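Local structure of integral membrane indolylacetylinositol arabinosyltransferase EmbB (Mycolicibacterium smegmatis MC2 155, 7BVC) at residues Lys21-Ala26 and Trp241-Leu246. The protein probably transfers arabinose units to build the arabinan of the arabinogalactan in the mycobacterial cell wall, as a membrane-embedded glycosyltransferase of the Emb family. Sequence-based numbering, arbitrary orientation.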
loop_
_atom_site.group_PDB
_atom_site.type_symbol
_atom_site.label_atom_id
_atom_site.label_comp_id
_atom_site.label_asym_id
_atom_site.label_seq_id
_atom_site.Cartn_x
_atom_site.Cartn_y
_atom_site.Cartn_z
ATOM N N LYS B 21 -57.409 36.369 -14.449
ATOM C CA LYS B 21 -57.298 35.224 -13.560
ATOM C C LYS B 21 -55.875 35.143 -13.032
ATOM O O LYS B 21 -54.915 35.336 -13.782
ATOM C CB LYS B 21 -57.680 33.922 -14.275
ATOM C CG LYS B 21 -57.684 32.694 -13.384
ATOM C CD LYS B 21 -58.540 32.897 -12.148
ATOM C CE LYS B 21 -58.487 31.678 -11.244
ATOM N NZ LYS B 21 -59.260 31.882 -9.991
ATOM N N ASP B 22 -55.747 34.851 -11.734
ATOM C CA ASP B 22 -54.444 34.885 -11.082
ATOM C C ASP B 22 -53.504 33.793 -11.573
ATOM O O ASP B 22 -52.295 33.886 -11.332
ATOM C CB ASP B 22 -54.616 34.782 -9.566
ATOM C CG ASP B 22 -55.242 36.025 -8.971
ATOM O OD1 ASP B 22 -55.053 37.117 -9.547
ATOM O OD2 ASP B 22 -55.920 35.912 -7.930
ATOM N N VAL B 23 -54.015 32.763 -12.250
ATOM C CA VAL B 23 -53.108 31.783 -12.833
ATOM C C VAL B 23 -52.332 32.409 -13.986
ATOM O O VAL B 23 -51.148 32.111 -14.180
ATOM C CB VAL B 23 -53.869 30.514 -13.270
ATOM C CG1 VAL B 23 -54.839 30.813 -14.398
ATOM C CG2 VAL B 23 -52.890 29.425 -13.680
ATOM N N ARG B 24 -52.963 33.315 -14.735
ATOM C CA ARG B 24 -52.261 34.029 -15.795
ATOM C C ARG B 24 -51.189 34.957 -15.244
ATOM O O ARG B 24 -50.227 35.264 -15.956
ATOM C CB ARG B 24 -53.254 34.825 -16.639
ATOM C CG ARG B 24 -52.811 35.058 -18.072
ATOM C CD ARG B 24 -53.953 35.597 -18.915
ATOM N NE ARG B 24 -54.278 36.978 -18.574
ATOM C CZ ARG B 24 -53.757 38.040 -19.181
ATOM N NH1 ARG B 24 -52.883 37.879 -20.164
ATOM N NH2 ARG B 24 -54.107 39.262 -18.803
ATOM N N ILE B 25 -51.328 35.405 -13.996
ATOM C CA ILE B 25 -50.306 36.243 -13.382
ATOM C C ILE B 25 -49.179 35.387 -12.823
ATOM O O ILE B 25 -47.997 35.711 -12.987
ATOM C CB ILE B 25 -50.935 37.131 -12.295
ATOM C CG1 ILE B 25 -51.909 38.131 -12.918
ATOM C CG2 ILE B 25 -49.860 37.860 -11.512
ATOM C CD1 ILE B 25 -52.536 39.068 -11.911
ATOM N N ALA B 26 -49.526 34.282 -12.158
ATOM C CA ALA B 26 -48.503 33.389 -11.627
ATOM C C ALA B 26 -47.677 32.761 -12.741
ATOM O O ALA B 26 -46.483 32.503 -12.557
ATOM C CB ALA B 26 -49.147 32.306 -10.765
ATOM N N TRP B 241 -45.358 27.354 -6.203
ATOM C CA TRP B 241 -46.230 26.804 -5.168
ATOM C C TRP B 241 -47.683 27.194 -5.409
ATOM O O TRP B 241 -48.595 26.366 -5.285
ATOM C CB TRP B 241 -45.762 27.279 -3.793
ATOM C CG TRP B 241 -46.635 26.835 -2.666
ATOM C CD1 TRP B 241 -47.259 25.631 -2.538
ATOM C CD2 TRP B 241 -46.977 27.590 -1.500
ATOM N NE1 TRP B 241 -47.970 25.590 -1.365
ATOM C CE2 TRP B 241 -47.812 26.782 -0.709
ATOM C CE3 TRP B 241 -46.658 28.873 -1.049
ATOM C CZ2 TRP B 241 -48.336 27.214 0.505
ATOM C CZ3 TRP B 241 -47.177 29.300 0.157
ATOM C CH2 TRP B 241 -48.006 28.473 0.921
ATOM N N ARG B 242 -47.918 28.465 -5.743
ATOM C CA ARG B 242 -49.274 28.910 -6.050
ATOM C C ARG B 242 -49.840 28.173 -7.257
ATOM O O ARG B 242 -51.038 27.868 -7.293
ATOM C CB ARG B 242 -49.283 30.421 -6.282
ATOM C CG ARG B 242 -50.482 30.937 -7.056
ATOM C CD ARG B 242 -51.740 30.925 -6.207
ATOM N NE ARG B 242 -52.941 31.057 -7.025
ATOM C CZ ARG B 242 -53.787 30.063 -7.275
ATOM N NH1 ARG B 242 -53.567 28.859 -6.767
ATOM N NH2 ARG B 242 -54.855 30.272 -8.032
ATOM N N LEU B 243 -48.998 27.869 -8.245
ATOM C CA LEU B 243 -49.457 27.091 -9.393
ATOM C C LEU B 243 -49.771 25.654 -8.996
ATOM O O LEU B 243 -50.728 25.060 -9.504
ATOM C CB LEU B 243 -48.404 27.115 -10.501
ATOM C CG LEU B 243 -48.376 28.334 -11.419
ATOM C CD1 LEU B 243 -47.478 28.072 -12.612
ATOM C CD2 LEU B 243 -49.778 28.694 -11.868
ATOM N N ASP B 244 -48.966 25.077 -8.101
ATOM C CA ASP B 244 -49.203 23.711 -7.649
ATOM C C ASP B 244 -50.468 23.603 -6.810
ATOM O O ASP B 244 -51.096 22.541 -6.771
ATOM C CB ASP B 244 -48.007 23.206 -6.845
ATOM C CG ASP B 244 -46.874 22.725 -7.724
ATOM O OD1 ASP B 244 -47.035 22.731 -8.961
ATOM O OD2 ASP B 244 -45.821 22.339 -7.174
ATOM N N ARG B 245 -50.860 24.687 -6.144
ATOM C CA ARG B 245 -52.012 24.644 -5.249
ATOM C C ARG B 245 -53.333 24.634 -6.007
ATOM O O ARG B 245 -54.392 24.865 -5.415
ATOM C CB ARG B 245 -51.983 25.827 -4.281
ATOM C CG ARG B 245 -51.251 25.550 -2.985
ATOM C CD ARG B 245 -50.941 26.836 -2.246
ATOM N NE ARG B 245 -52.122 27.391 -1.592
ATOM C CZ ARG B 245 -52.441 27.172 -0.321
ATOM N NH1 ARG B 245 -51.669 26.407 0.437
ATOM N NH2 ARG B 245 -53.533 27.718 0.192
ATOM N N LEU B 246 -53.288 24.378 -7.318
ATOM C CA LEU B 246 -54.513 24.357 -8.108
ATOM C C LEU B 246 -55.359 23.121 -7.822
ATOM O O LEU B 246 -56.580 23.155 -8.010
ATOM C CB LEU B 246 -54.183 24.427 -9.597
ATOM C CG LEU B 246 -53.900 25.815 -10.170
ATOM C CD1 LEU B 246 -53.524 25.715 -11.636
ATOM C CD2 LEU B 246 -55.103 26.719 -9.982
#
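V23, in the first turn of helix 22-31, sets its CG2 methyl against L243 near the end of helix 231-244, at 3.7 Å from L243 CD2; the two side chains cross at about a right angle. Anti to the backbone N, V23 CG2 is the branch that meets both leucines, since it also reaches L246 CD1 at 4.3 Å. Three residues on, A26 points its CB at the second helix and rests 3.8 Å from L243 CD2, so that this one leucine methyl is shared by V23 and A26. The same A26 methyl also meets the aliphatic part of R242, whose CG comes to 4.2 Å from A26 CB. The R242 chain bends at chi2 (73°) and carries its guanidinium toward the start of the first helix. Beyond the contact, D244 OD2 accepts hydrogen bonds from L414 N and T415 OG1, linking D244 to the start of helix 415-428. Small apolar groups thus join the start of the N-terminal helix, which leads into a predicted transmembrane span, to residues just past another predicted span (223-241); with R242 NH2 5.7 Å from D22 OD2 and 5.1 Å from K21 NZ, any pull of D22 on R242 is probably long-range and partly offset by K21.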